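Local coordinates for protein syndapin (Drosophila melanogaster, PDB 3I2W) that probably takes part in endocytosis and regulates the internalization of plasma-membrane proteins, this chain being its homodimeric F-BAR domain, at residues Q32-I37 and D88-D93; D36-Y41 and D81-I86; G63-A68 and Q265-W270; K70-E75 and E253-T258; E77-V82 and Q246-I251. One frame throughout, in Å; residues are numbered along the deposited sequence.

Contact 1. Residues Q32-I37 and D88-D93; sequences QERADI and DNLCND
L90 reaches across to A35 and R34 with one methyl branch. Its CG stands anti to the carbonyl carbon (chi1 -66°), and CD1 is carried on to lie 3.8 Å from A35 N and 4.1 Å from A35 CB. The same CD1 touches the aliphatic start of R34, 4.0 Å from its CG, the two side chains passing at a slant. This is the close side of the contact. A35 has a side chain small enough to admit a leucine against its backbone, and L90 also packs on C239 and L240 of helix 169-240. The far end of R34 belongs elsewhere: its guanidinium forms salt bridges with E38 and with E75 of the second subunit, and a cation-pi contact with W48 of that subunit.

Toward solvent the contact thins out. C91 SG lies 3.9 Å from A35 CB, and the exposed Q32, bent at chi2 (80°), brings NE2 to 3.9 Å from the same sulfur; no hydrogen bond crosses between the segments. The segments run antiparallel (152° between their N-to-C directions), axes 9.0 Å apart; here helix 11-58 meets helix 63-105 in the long helical bundle of the F-BAR dimer.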
# COMPACT_ATOMS: atom_id res chain seq x y z
N GLN B 32 5.35 -11.15 -0.53
CA GLN B 32 5.98 -10.62 0.66
C GLN B 32 6.01 -9.11 0.50
O GLN B 32 5.72 -8.34 1.43
CB GLN B 32 7.38 -11.18 0.82
CG GLN B 32 8.21 -10.57 1.96
CD GLN B 32 7.86 -11.18 3.33
OE1 GLN B 32 8.04 -12.40 3.59
NE2 GLN B 32 7.34 -10.33 4.22
N GLU B 33 6.33 -8.68 -0.72
CA GLU B 33 6.45 -7.29 -1.00
C GLU B 33 5.16 -6.55 -0.78
O GLU B 33 5.18 -5.52 -0.15
CB GLU B 33 7.08 -7.04 -2.34
CG GLU B 33 8.58 -6.81 -2.12
CD GLU B 33 9.49 -6.77 -3.36
OE1 GLU B 33 9.12 -6.21 -4.40
OE2 GLU B 33 10.63 -7.28 -3.27
N ARG B 34 4.03 -7.07 -1.26
CA ARG B 34 2.74 -6.45 -1.03
C ARG B 34 2.47 -6.39 0.46
O ARG B 34 1.96 -5.41 0.98
CB ARG B 34 1.69 -7.31 -1.71
CG ARG B 34 0.21 -6.90 -1.53
CD ARG B 34 -0.02 -5.44 -1.81
NE ARG B 34 -1.41 -5.11 -1.74
CZ ARG B 34 -2.26 -5.22 -2.75
NH1 ARG B 34 -1.86 -5.63 -3.92
NH2 ARG B 34 -3.53 -4.89 -2.57
N ALA B 35 2.78 -7.47 1.14
CA ALA B 35 2.68 -7.54 2.60
C ALA B 35 3.40 -6.43 3.29
O ALA B 35 3.00 -6.02 4.35
CB ALA B 35 3.25 -8.85 3.08
N ASP B 36 4.50 -5.96 2.75
CA ASP B 36 5.26 -4.94 3.46
C ASP B 36 4.52 -3.64 3.25
O ASP B 36 4.41 -2.83 4.15
CB ASP B 36 6.65 -4.79 2.91
CG ASP B 36 7.49 -6.01 3.07
OD1 ASP B 36 7.19 -6.85 3.94
OD2 ASP B 36 8.51 -6.13 2.32
N ILE B 37 4.03 -3.44 2.05
CA ILE B 37 3.21 -2.30 1.79
C ILE B 37 2.00 -2.24 2.75
O ILE B 37 1.67 -1.15 3.24
CB ILE B 37 2.82 -2.22 0.33
CG1 ILE B 37 4.01 -1.65 -0.41
CG2 ILE B 37 1.63 -1.32 0.12
CD1 ILE B 37 4.08 -2.04 -1.85
N ASP B 88 -0.61 -10.58 7.53
CA ASP B 88 -0.35 -11.80 8.23
C ASP B 88 -0.93 -12.93 7.44
O ASP B 88 -0.28 -13.99 7.27
CB ASP B 88 -0.89 -11.75 9.65
CG ASP B 88 0.11 -11.11 10.66
OD1 ASP B 88 1.29 -10.76 10.34
OD2 ASP B 88 -0.29 -10.92 11.82
N ASN B 89 -2.14 -12.73 6.92
CA ASN B 89 -2.63 -13.74 5.98
C ASN B 89 -1.76 -14.03 4.78
O ASN B 89 -1.63 -15.18 4.44
CB ASN B 89 -4.05 -13.47 5.51
CG ASN B 89 -5.04 -13.69 6.59
OD1 ASN B 89 -4.74 -14.35 7.60
ND2 ASN B 89 -6.20 -13.11 6.44
N LEU B 90 -1.17 -13.00 4.15
CA LEU B 90 -0.36 -13.21 2.96
C LEU B 90 0.84 -13.99 3.41
O LEU B 90 1.22 -14.94 2.77
CB LEU B 90 0.09 -11.92 2.33
CG LEU B 90 -0.95 -11.00 1.70
CD1 LEU B 90 -0.27 -9.75 1.29
CD2 LEU B 90 -1.68 -11.59 0.54
N CYS B 91 1.44 -13.64 4.53
CA CYS B 91 2.61 -14.39 4.92
C CYS B 91 2.42 -15.73 5.51
O CYS B 91 3.35 -16.50 5.45
CB CYS B 91 3.55 -13.62 5.81
SG CYS B 91 3.99 -12.17 4.97
N ASN B 92 1.32 -16.06 6.14
CA ASN B 92 1.32 -17.37 6.79
C ASN B 92 0.27 -18.26 6.24
O ASN B 92 0.37 -19.43 6.46
CB ASN B 92 1.14 -17.33 8.31
CG ASN B 92 1.84 -16.15 8.98
OD1 ASN B 92 2.99 -15.89 8.72
ND2 ASN B 92 1.12 -15.45 9.86
N ASP B 93 -0.77 -17.74 5.60
CA ASP B 93 -1.61 -18.61 4.79
C ASP B 93 -0.91 -18.84 3.42
O ASP B 93 -0.72 -19.98 2.99
CB ASP B 93 -3.05 -18.09 4.60
CG ASP B 93 -3.92 -18.10 5.93
OD1 ASP B 93 -3.58 -18.79 6.94
OD2 ASP B 93 -5.00 -17.40 5.93

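Contact 2. Residues D36-Y41 and D81-I86; sequences DIEKGY and DVHMKI
E38 and H83 bring the two backbones together, their CA atoms 5.6 Å apart, where the segments run antiparallel at 158° with axes 8.1 Å from each other. K39 and M84 form a second close pair, CA to CA 5.8 Å.

The main side-chain feature is a T-shaped aromatic pair. With CG anti to the backbone N (chi1 169°), Y41 carries its ring out to H83 and turns an edge to the imidazole face, the planes 88° apart and the centroids 4.8 Å; Y41 CD2 stands above the centre of the imidazole. H83 ND1 is hydrogen-bonded to I79 O, one turn earlier, which limits the ring's rotation. Histidine suits the place because it can offer a face to Y41 and a ring nitrogen to I79 O. The carboxylate of E38 lies near another part of the imidazole rim, though its exact placing is doubtful; its OE2 pairs with R34 and with Y41 OH of the second subunit. Replacing H83 by alanine is likely to deprive the Y41 edge of its face and I79 O of its side-chain donor. On the more open flank, the selenomethionine M84 crosses the stem of K39, SE 4.0 Å from CG, and its CE lies 3.7 Å from K39 NZ.

Y41 also stacks on Y41 of the second subunit, and H83 meets that same ring. Such an antiparallel helix pair, with aromatics at the subunit interface, belongs to the central helical bundle of the F-BAR dimer.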
# COMPACT_ATOMS: atom_id res chain seq x y z
N ASP B 36 4.50 -5.96 2.75
CA ASP B 36 5.26 -4.94 3.46
C ASP B 36 4.52 -3.64 3.25
O ASP B 36 4.41 -2.83 4.15
CB ASP B 36 6.65 -4.79 2.91
CG ASP B 36 7.49 -6.01 3.07
OD1 ASP B 36 7.19 -6.85 3.94
OD2 ASP B 36 8.51 -6.13 2.32
N ILE B 37 4.03 -3.44 2.05
CA ILE B 37 3.21 -2.30 1.79
C ILE B 37 2.00 -2.24 2.75
O ILE B 37 1.67 -1.15 3.24
CB ILE B 37 2.82 -2.22 0.33
CG1 ILE B 37 4.01 -1.65 -0.41
CG2 ILE B 37 1.63 -1.32 0.12
CD1 ILE B 37 4.08 -2.04 -1.85
N GLU B 38 1.39 -3.37 3.06
CA GLU B 38 0.23 -3.30 3.93
C GLU B 38 0.68 -3.05 5.35
O GLU B 38 0.09 -2.22 6.02
CB GLU B 38 -0.70 -4.50 3.79
CG GLU B 38 -0.94 -4.92 2.34
CD GLU B 38 -2.03 -4.13 1.69
OE1 GLU B 38 -3.05 -3.97 2.33
OE2 GLU B 38 -1.90 -3.66 0.54
N LYS B 39 1.74 -3.73 5.79
CA LYS B 39 2.39 -3.46 7.09
C LYS B 39 2.68 -1.99 7.17
O LYS B 39 2.39 -1.40 8.16
CB LYS B 39 3.73 -4.20 7.20
CG LYS B 39 4.25 -4.47 8.59
CD LYS B 39 5.78 -4.84 8.63
CE LYS B 39 6.24 -5.24 10.07
NZ LYS B 39 5.28 -6.26 10.75
N GLY B 40 3.21 -1.40 6.11
CA GLY B 40 3.68 -0.03 6.14
C GLY B 40 2.56 0.98 6.29
O GLY B 40 2.76 2.03 6.86
N TYR B 41 1.38 0.67 5.75
CA TYR B 41 0.30 1.60 5.75
C TYR B 41 -0.19 1.59 7.17
O TYR B 41 -0.36 2.64 7.78
CB TYR B 41 -0.78 1.12 4.75
CG TYR B 41 -2.17 1.81 4.74
CD1 TYR B 41 -2.32 3.20 4.82
CD2 TYR B 41 -3.32 1.07 4.59
CE1 TYR B 41 -3.59 3.81 4.80
CE2 TYR B 41 -4.60 1.67 4.55
CZ TYR B 41 -4.72 3.04 4.68
OH TYR B 41 -5.97 3.61 4.59
N ASP B 81 -5.62 -2.63 11.77
CA ASP B 81 -5.67 -4.04 12.05
C ASP B 81 -6.06 -4.85 10.81
O ASP B 81 -5.41 -5.88 10.46
CB ASP B 81 -6.69 -4.30 13.10
CG ASP B 81 -6.32 -3.73 14.43
OD1 ASP B 81 -5.10 -3.43 14.66
OD2 ASP B 81 -7.28 -3.56 15.24
N VAL B 82 -7.13 -4.43 10.17
CA VAL B 82 -7.43 -5.03 8.91
C VAL B 82 -6.15 -5.17 8.09
O VAL B 82 -5.83 -6.25 7.60
CB VAL B 82 -8.47 -4.20 8.15
CG1 VAL B 82 -8.45 -4.51 6.66
CG2 VAL B 82 -9.81 -4.40 8.79
N HIS B 83 -5.38 -4.10 7.94
CA HIS B 83 -4.28 -4.29 7.03
C HIS B 83 -3.18 -5.20 7.60
O HIS B 83 -2.54 -5.86 6.82
CB HIS B 83 -3.76 -2.99 6.44
CG HIS B 83 -4.66 -2.40 5.40
ND1 HIS B 83 -5.85 -1.78 5.71
CD2 HIS B 83 -4.54 -2.33 4.06
CE1 HIS B 83 -6.45 -1.38 4.61
NE2 HIS B 83 -5.66 -1.70 3.59
N MSE B 84 -3.02 -5.29 8.93
CA MSE B 84 -2.04 -6.19 9.54
C MSE B 84 -2.40 -7.62 9.32
O MSE B 84 -1.53 -8.48 9.22
CB MSE B 84 -1.94 -5.98 11.03
CG MSE B 84 -0.96 -4.88 11.44
SE MSE B 84 0.87 -4.90 10.65
CE MSE B 84 1.91 -5.55 12.20
N LYS B 85 -3.69 -7.89 9.26
CA LYS B 85 -4.22 -9.21 9.12
C LYS B 85 -4.05 -9.60 7.68
O LYS B 85 -3.88 -10.77 7.39
CB LYS B 85 -5.70 -9.20 9.48
CG LYS B 85 -6.10 -10.34 10.40
CD LYS B 85 -7.52 -10.91 10.09
CE LYS B 85 -7.47 -12.01 8.98
NZ LYS B 85 -8.76 -12.71 8.67
N ILE B 86 -4.09 -8.67 6.74
CA ILE B 86 -3.80 -9.02 5.38
C ILE B 86 -2.30 -9.31 5.29
O ILE B 86 -1.87 -10.30 4.70
CB ILE B 86 -4.14 -7.91 4.44
CG1 ILE B 86 -5.62 -7.58 4.54
CG2 ILE B 86 -3.87 -8.31 3.02
CD1 ILE B 86 -6.00 -6.50 3.61

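Contact 3. Residues G63-A68 and Q265-W270; sequences GTTEAA and QKDLKW. With NA (sodium ion), chain G.
D267 on helix 264-275 binds the amides and hydroxyls of T64 and T65 near the start of helix 63-105, tying together two helices of the F-BAR fold. The two carboxylate oxygens share the work unequally. D267 OD1 accepts a hydrogen bond from the amide of T64, N to O 2.7 Å and nearly straight at 164°, approached on its syn side. D267 OD2 receives three bonds. T65 N comes in at 2.9 Å, also syn but more bent (133°). T64 OG1 stands above the carboxylate plane, 2.9 Å from OD2. The T64 rotamer, with the hydroxyl between backbone N and carbonyl carbon (chi1 63°), turns the oxygen to this acceptor, and D263 N donates to it in turn.

Threonines fit here because each can donate through both amide and hydroxyl to one anion. G63, with positive phi, has no side chain to meet D267 OD1, into which a CB would run. D267 is buried, packing on Y62 and on L226 of the second subunit, so four donors and the helix end are likely to stabilise its negative charge. A leucine here would probably leave the amides of T64 and T65 and both hydroxyls without this acceptor.

The next residue, E66, binds a sodium ion through OE2 at 2.5 Å, alongside a water and the carbonyl oxygens of I56, E57, G59 and E61. The fourth bond to the carboxylate of D267 comes from T65 OG1, 2.8 Å from D267 OD2 and close to the line of its C-O bond.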
# COMPACT_ATOMS: atom_id res chain seq x y z
N GLY B 63 -14.85 17.79 25.90
CA GLY B 63 -16.22 17.28 25.86
C GLY B 63 -16.48 16.26 24.81
O GLY B 63 -15.58 15.59 24.38
N THR B 64 -17.72 16.12 24.41
CA THR B 64 -18.08 15.09 23.48
C THR B 64 -17.55 15.50 22.11
O THR B 64 -17.47 14.72 21.21
CB THR B 64 -19.58 15.01 23.40
OG1 THR B 64 -20.07 16.25 22.89
CG2 THR B 64 -20.16 14.78 24.74
N THR B 65 -17.18 16.74 21.94
CA THR B 65 -16.63 17.15 20.70
C THR B 65 -15.22 16.58 20.62
O THR B 65 -14.80 15.99 19.61
CB THR B 65 -16.64 18.66 20.62
OG1 THR B 65 -18.00 19.10 20.53
CG2 THR B 65 -15.90 19.15 19.39
N GLU B 66 -14.48 16.73 21.69
CA GLU B 66 -13.22 16.05 21.79
C GLU B 66 -13.39 14.59 21.42
O GLU B 66 -12.69 14.08 20.57
CB GLU B 66 -12.64 16.13 23.22
CG GLU B 66 -11.13 16.05 23.25
CD GLU B 66 -10.61 15.97 24.65
OE1 GLU B 66 -11.44 15.89 25.58
OE2 GLU B 66 -9.37 16.03 24.83
N ALA B 67 -14.35 13.94 22.06
CA ALA B 67 -14.59 12.51 21.85
C ALA B 67 -14.89 12.24 20.40
O ALA B 67 -14.37 11.30 19.89
CB ALA B 67 -15.68 11.99 22.74
N ALA B 68 -15.70 13.06 19.73
CA ALA B 68 -15.85 12.93 18.27
C ALA B 68 -14.55 12.98 17.47
O ALA B 68 -14.38 12.14 16.59
CB ALA B 68 -16.84 13.90 17.71
N GLN B 265 -24.76 21.10 23.51
CA GLN B 265 -25.31 21.51 24.76
C GLN B 265 -24.61 20.85 25.93
O GLN B 265 -24.16 21.54 26.83
CB GLN B 265 -26.76 21.19 24.77
CG GLN B 265 -27.45 21.54 26.03
CD GLN B 265 -28.93 21.51 25.80
OE1 GLN B 265 -29.44 22.07 24.79
NE2 GLN B 265 -29.65 20.82 26.68
N LYS B 266 -24.52 19.52 25.94
CA LYS B 266 -23.68 18.90 26.93
C LYS B 266 -22.34 19.67 27.02
O LYS B 266 -21.92 20.08 28.07
CB LYS B 266 -23.42 17.42 26.60
CG LYS B 266 -23.99 16.41 27.57
CD LYS B 266 -22.93 15.31 27.91
CE LYS B 266 -23.46 14.03 28.74
NZ LYS B 266 -24.40 14.27 29.93
N ASP B 267 -21.68 19.89 25.90
CA ASP B 267 -20.36 20.52 26.00
C ASP B 267 -20.38 21.93 26.55
O ASP B 267 -19.58 22.26 27.45
CB ASP B 267 -19.60 20.45 24.67
CG ASP B 267 -19.21 19.03 24.33
OD1 ASP B 267 -19.34 18.11 25.22
OD2 ASP B 267 -18.80 18.84 23.17
N LEU B 268 -21.29 22.73 26.04
CA LEU B 268 -21.39 24.07 26.53
C LEU B 268 -21.78 24.14 27.98
O LEU B 268 -21.27 24.99 28.69
CB LEU B 268 -22.34 24.91 25.69
CG LEU B 268 -21.86 25.30 24.30
CD1 LEU B 268 -22.98 26.01 23.73
CD2 LEU B 268 -20.67 26.20 24.37
N LYS B 269 -22.71 23.30 28.42
CA LYS B 269 -23.17 23.43 29.78
C LYS B 269 -22.03 23.12 30.69
O LYS B 269 -21.80 23.80 31.66
CB LYS B 269 -24.32 22.51 30.04
CG LYS B 269 -25.67 23.14 29.63
CD LYS B 269 -26.81 22.18 29.76
CE LYS B 269 -27.27 22.02 31.20
NZ LYS B 269 -28.61 21.25 31.24
N TRP B 270 -21.24 22.13 30.31
CA TRP B 270 -20.12 21.71 31.08
C TRP B 270 -19.19 22.89 31.18
O TRP B 270 -18.47 23.03 32.16
CB TRP B 270 -19.40 20.53 30.38
CG TRP B 270 -18.12 20.06 31.17
CD1 TRP B 270 -18.05 19.10 32.19
CD2 TRP B 270 -16.78 20.56 31.03
NE1 TRP B 270 -16.76 18.98 32.66
CE2 TRP B 270 -15.96 19.84 31.96
CE3 TRP B 270 -16.19 21.54 30.22
CZ2 TRP B 270 -14.62 20.11 32.10
CZ3 TRP B 270 -14.84 21.76 30.34
CH2 TRP B 270 -14.07 21.04 31.29
NA NA G . -8.30 18.30 25.10
O HOH W 1 -7.55 19.09 27.41

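Contact 4. Residues K70-E75 and E253-T258; sequences KGVLTE and EEFSHT
G71 is the first residue of its helix segment to meet F255, the ring's CE1 lying 3.6 Å from G71 C. A CB at this position would point at the other helix and crowd both F255 and T258, whereas glycine lets the ring come up to the backbone; T258 CG2 then rests 4.1 Å from G71 CA. V72 comes next, set alongside the phenyl group with CG2 beside CZ. F255 gets this far because its CG stands anti to the backbone N (chi1 -180°), which extends the ring toward the partner helix. T74 makes a lighter touch at the border, its CG2 4.1 Å from E254 OE1. E75 closes the segment: its CB sits over one face of the F255 ring, offset to the rim, and E75 CG is 3.8 Å from F255 CD2. Its carboxylate turns away to Y252 OH and to R34 of the second subunit, while F255 also meets H237 of that subunit.

The segments, on helix 63-105 and helix 247-260 of the F-BAR domain, run antiparallel at 167°, axes 9.1 Å apart, and no hydrogen bond joins them. The chemistry implies attachment by van der Waals fit around one phenylalanine, while the E75 carboxylate finds its polar partners beyond it.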
# COMPACT_ATOMS: atom_id res chain seq x y z
N LYS B 70 -11.79 12.14 18.44
CA LYS B 70 -11.06 10.89 18.73
C LYS B 70 -11.58 9.70 17.93
O LYS B 70 -10.81 8.82 17.54
CB LYS B 70 -11.13 10.53 20.18
CG LYS B 70 -10.60 11.53 21.09
CD LYS B 70 -9.17 11.33 21.36
CE LYS B 70 -8.88 11.65 22.83
NZ LYS B 70 -9.79 10.91 23.77
N GLY B 71 -12.87 9.67 17.69
CA GLY B 71 -13.41 8.73 16.72
C GLY B 71 -12.55 8.46 15.48
O GLY B 71 -12.46 7.32 15.03
N VAL B 72 -11.93 9.48 14.94
CA VAL B 72 -11.18 9.31 13.73
C VAL B 72 -9.96 8.43 14.04
O VAL B 72 -9.60 7.61 13.25
CB VAL B 72 -10.78 10.68 13.16
CG1 VAL B 72 -9.49 10.63 12.49
CG2 VAL B 72 -11.73 11.09 12.18
N LEU B 73 -9.35 8.61 15.20
CA LEU B 73 -8.15 7.87 15.59
C LEU B 73 -8.49 6.40 15.85
O LEU B 73 -7.71 5.50 15.55
CB LEU B 73 -7.49 8.51 16.82
CG LEU B 73 -7.29 10.05 16.91
CD1 LEU B 73 -6.49 10.36 18.12
CD2 LEU B 73 -6.58 10.73 15.74
N THR B 74 -9.64 6.16 16.44
CA THR B 74 -10.13 4.82 16.58
C THR B 74 -10.35 4.15 15.21
O THR B 74 -9.93 3.04 15.04
CB THR B 74 -11.37 4.83 17.47
OG1 THR B 74 -10.93 4.81 18.82
CG2 THR B 74 -12.26 3.64 17.23
N GLU B 75 -10.97 4.85 14.25
CA GLU B 75 -11.14 4.41 12.86
C GLU B 75 -9.85 3.89 12.25
O GLU B 75 -9.78 2.78 11.74
CB GLU B 75 -11.58 5.54 11.97
CG GLU B 75 -11.93 5.08 10.62
CD GLU B 75 -10.92 5.39 9.49
OE1 GLU B 75 -9.89 6.11 9.67
OE2 GLU B 75 -11.22 4.90 8.36
N GLU B 253 -19.92 2.13 11.01
CA GLU B 253 -21.07 2.27 11.83
C GLU B 253 -20.69 2.95 13.18
O GLU B 253 -21.30 3.92 13.62
CB GLU B 253 -21.66 0.87 12.08
CG GLU B 253 -22.89 0.93 13.01
CD GLU B 253 -23.67 -0.42 13.06
OE1 GLU B 253 -23.09 -1.48 12.55
OE2 GLU B 253 -24.86 -0.44 13.62
N GLU B 254 -19.65 2.43 13.81
CA GLU B 254 -19.29 2.79 15.14
C GLU B 254 -18.64 4.14 15.13
O GLU B 254 -18.89 4.99 15.97
CB GLU B 254 -18.30 1.78 15.66
CG GLU B 254 -17.20 2.41 16.51
CD GLU B 254 -16.04 1.44 16.95
OE1 GLU B 254 -15.21 0.96 16.16
OE2 GLU B 254 -15.93 1.23 18.16
N PHE B 255 -17.80 4.36 14.13
CA PHE B 255 -17.22 5.66 13.88
C PHE B 255 -18.28 6.75 13.80
O PHE B 255 -18.07 7.81 14.32
CB PHE B 255 -16.38 5.60 12.63
CG PHE B 255 -15.71 6.89 12.27
CD1 PHE B 255 -15.58 7.93 13.19
CD2 PHE B 255 -15.19 7.07 11.01
CE1 PHE B 255 -14.97 9.16 12.84
CE2 PHE B 255 -14.58 8.28 10.68
CZ PHE B 255 -14.47 9.32 11.60
N SER B 256 -19.43 6.52 13.20
CA SER B 256 -20.40 7.61 13.20
C SER B 256 -21.29 7.55 14.42
O SER B 256 -21.96 8.46 14.70
CB SER B 256 -21.22 7.68 11.93
OG SER B 256 -21.81 6.47 11.75
N HIS B 257 -21.26 6.47 15.18
CA HIS B 257 -22.00 6.54 16.40
C HIS B 257 -21.33 7.64 17.23
O HIS B 257 -22.01 8.52 17.77
CB HIS B 257 -21.99 5.21 17.13
CG HIS B 257 -22.82 5.22 18.38
ND1 HIS B 257 -24.17 5.50 18.38
CD2 HIS B 257 -22.47 5.04 19.68
CE1 HIS B 257 -24.62 5.47 19.62
NE2 HIS B 257 -23.61 5.19 20.43
N THR B 258 -20.01 7.59 17.31
CA THR B 258 -19.25 8.59 18.01
C THR B 258 -19.50 10.00 17.50
O THR B 258 -19.92 10.87 18.26
CB THR B 258 -17.81 8.30 17.88
OG1 THR B 258 -17.57 6.98 18.37
CG2 THR B 258 -17.01 9.33 18.66

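Contact 5. Residues E77-V82 and Q246-I251; sequences ERISDV and QSLPQI
I251 and R78 have the most surface buried in this contact, and their CA atoms, 6.7 Å apart, are also the nearest pair between the segments. R78 contributes its hydrocarbon stem: CB, CG and CD follow the isoleucine's CG1, from which R78 CG lies 3.8 Å and CD 4.1 Å. Bending at chi2 (-91°) carries the guanidinium away from I251 to the outside, where it makes a long, weak ion pair with E254. An arginine serves well in such a border position, covering a buried isoleucine with methylenes while its charge stays near the surface.

V82 comes next in buried surface. Its CG2 branch faces the start of the other helix, 4.0 Å from S247 OG and 4.4 Å from L248 CD1. The same leucine methyl reaches I79 CD1 at 4.3 Å, so L248 bridges two residues spaced about one turn apart. Apolar groups dominate, and no hydrogen bond passes between the segments.

The segment axes are 10.5 Å apart and nearly antiparallel, at 168°. Helix 247-260 thus lies along one flank of helix 63-105, while helix 11-58 packs on that helix through L45 against I79 and A42 against S80; L242 of the second subunit also touches I79.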
# COMPACT_ATOMS: atom_id res chain seq x y z
N GLU B 77 -7.42 2.93 13.66
CA GLU B 77 -6.77 1.86 14.37
C GLU B 77 -7.32 0.52 13.91
O GLU B 77 -6.59 -0.43 13.66
CB GLU B 77 -6.79 2.09 15.89
CG GLU B 77 -5.45 2.76 16.28
CD GLU B 77 -5.26 3.17 17.75
OE1 GLU B 77 -4.17 3.77 18.02
OE2 GLU B 77 -6.15 2.91 18.62
N ARG B 78 -8.62 0.51 13.74
CA ARG B 78 -9.33 -0.61 13.27
C ARG B 78 -8.93 -0.88 11.82
O ARG B 78 -8.89 -2.02 11.39
CB ARG B 78 -10.83 -0.32 13.35
CG ARG B 78 -11.45 -0.16 14.75
CD ARG B 78 -12.00 -1.47 15.36
NE ARG B 78 -12.58 -1.19 16.69
CZ ARG B 78 -11.91 -0.70 17.75
NH1 ARG B 78 -10.60 -0.42 17.67
NH2 ARG B 78 -12.56 -0.49 18.88
N ILE B 79 -8.61 0.17 11.07
CA ILE B 79 -8.26 -0.03 9.69
C ILE B 79 -6.90 -0.71 9.65
O ILE B 79 -6.68 -1.67 8.85
CB ILE B 79 -8.23 1.26 8.87
CG1 ILE B 79 -9.64 1.71 8.53
CG2 ILE B 79 -7.51 0.99 7.56
CD1 ILE B 79 -10.31 0.73 7.67
N SER B 80 -6.00 -0.21 10.50
CA SER B 80 -4.68 -0.73 10.55
C SER B 80 -4.72 -2.22 10.91
O SER B 80 -3.93 -2.99 10.41
CB SER B 80 -3.81 0.03 11.55
OG SER B 80 -4.09 -0.39 12.87
N ASP B 81 -5.62 -2.63 11.77
CA ASP B 81 -5.67 -4.04 12.05
C ASP B 81 -6.06 -4.85 10.81
O ASP B 81 -5.41 -5.88 10.46
CB ASP B 81 -6.69 -4.30 13.10
CG ASP B 81 -6.32 -3.73 14.43
OD1 ASP B 81 -5.10 -3.43 14.66
OD2 ASP B 81 -7.28 -3.56 15.24
N VAL B 82 -7.13 -4.43 10.17
CA VAL B 82 -7.43 -5.03 8.91
C VAL B 82 -6.15 -5.17 8.09
O VAL B 82 -5.83 -6.25 7.60
CB VAL B 82 -8.47 -4.20 8.15
CG1 VAL B 82 -8.45 -4.51 6.66
CG2 VAL B 82 -9.81 -4.40 8.79
N GLN B 246 -15.41 -8.62 7.36
CA GLN B 246 -16.78 -8.43 7.90
C GLN B 246 -16.93 -7.32 8.88
O GLN B 246 -18.01 -6.85 9.16
CB GLN B 246 -17.29 -9.70 8.51
CG GLN B 246 -17.83 -10.57 7.41
CD GLN B 246 -17.62 -12.03 7.70
OE1 GLN B 246 -17.21 -12.79 6.80
NE2 GLN B 246 -17.89 -12.45 8.95
N SER B 247 -15.78 -6.85 9.34
CA SER B 247 -15.69 -5.84 10.33
C SER B 247 -15.81 -4.45 9.70
O SER B 247 -16.32 -3.53 10.33
CB SER B 247 -14.37 -6.04 11.04
OG SER B 247 -13.30 -5.64 10.22
N LEU B 248 -15.35 -4.29 8.47
CA LEU B 248 -15.42 -3.03 7.77
C LEU B 248 -16.72 -2.24 8.00
O LEU B 248 -16.68 -1.15 8.57
CB LEU B 248 -15.19 -3.28 6.29
CG LEU B 248 -14.17 -2.41 5.63
CD1 LEU B 248 -13.03 -2.35 6.55
CD2 LEU B 248 -13.75 -3.11 4.42
N PRO B 249 -17.90 -2.79 7.62
CA PRO B 249 -19.12 -2.05 7.94
C PRO B 249 -19.13 -1.59 9.38
O PRO B 249 -19.37 -0.43 9.64
CB PRO B 249 -20.24 -3.09 7.69
CG PRO B 249 -19.69 -3.92 6.68
CD PRO B 249 -18.25 -4.13 7.14
N GLN B 250 -18.81 -2.47 10.30
CA GLN B 250 -18.91 -2.12 11.69
C GLN B 250 -17.98 -0.92 12.12
O GLN B 250 -18.46 -0.01 12.73
CB GLN B 250 -18.64 -3.36 12.49
CG GLN B 250 -18.86 -3.22 13.98
CD GLN B 250 -18.08 -4.28 14.79
OE1 GLN B 250 -17.71 -5.36 14.26
NE2 GLN B 250 -17.82 -3.98 16.07
N ILE B 251 -16.68 -0.93 11.81
CA ILE B 251 -15.80 0.23 11.91
C ILE B 251 -16.45 1.60 11.57
O ILE B 251 -16.36 2.51 12.37
CB ILE B 251 -14.60 0.05 10.99
CG1 ILE B 251 -13.61 -0.83 11.64
CG2 ILE B 251 -13.89 1.35 10.75
CD1 ILE B 251 -13.39 -2.07 10.94

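All five contacts use helix 63-105, which pairs with helix 11-58 in contacts 1 and 2, helix 247-260 in contacts 5 and 4, and helix 264-275 in contact 3. Centres of contacts 1 and 2 lie 8 Å apart, and those of contacts 2 and 5 12 Å, the latter two sharing D81 and V82 and touching through Y41 CE2 and I79 CG2 at 4.2 Å. Contact 4 follows 11 Å from contact 5, centre to centre, with E75 CG 4.2 Å from I251 CG2. Contact 3, which holds the sodium ligand E66, is 16 Å from contact 4 but 42 Å from contact 1, again centre to centre. Each contact also touches the second subunit.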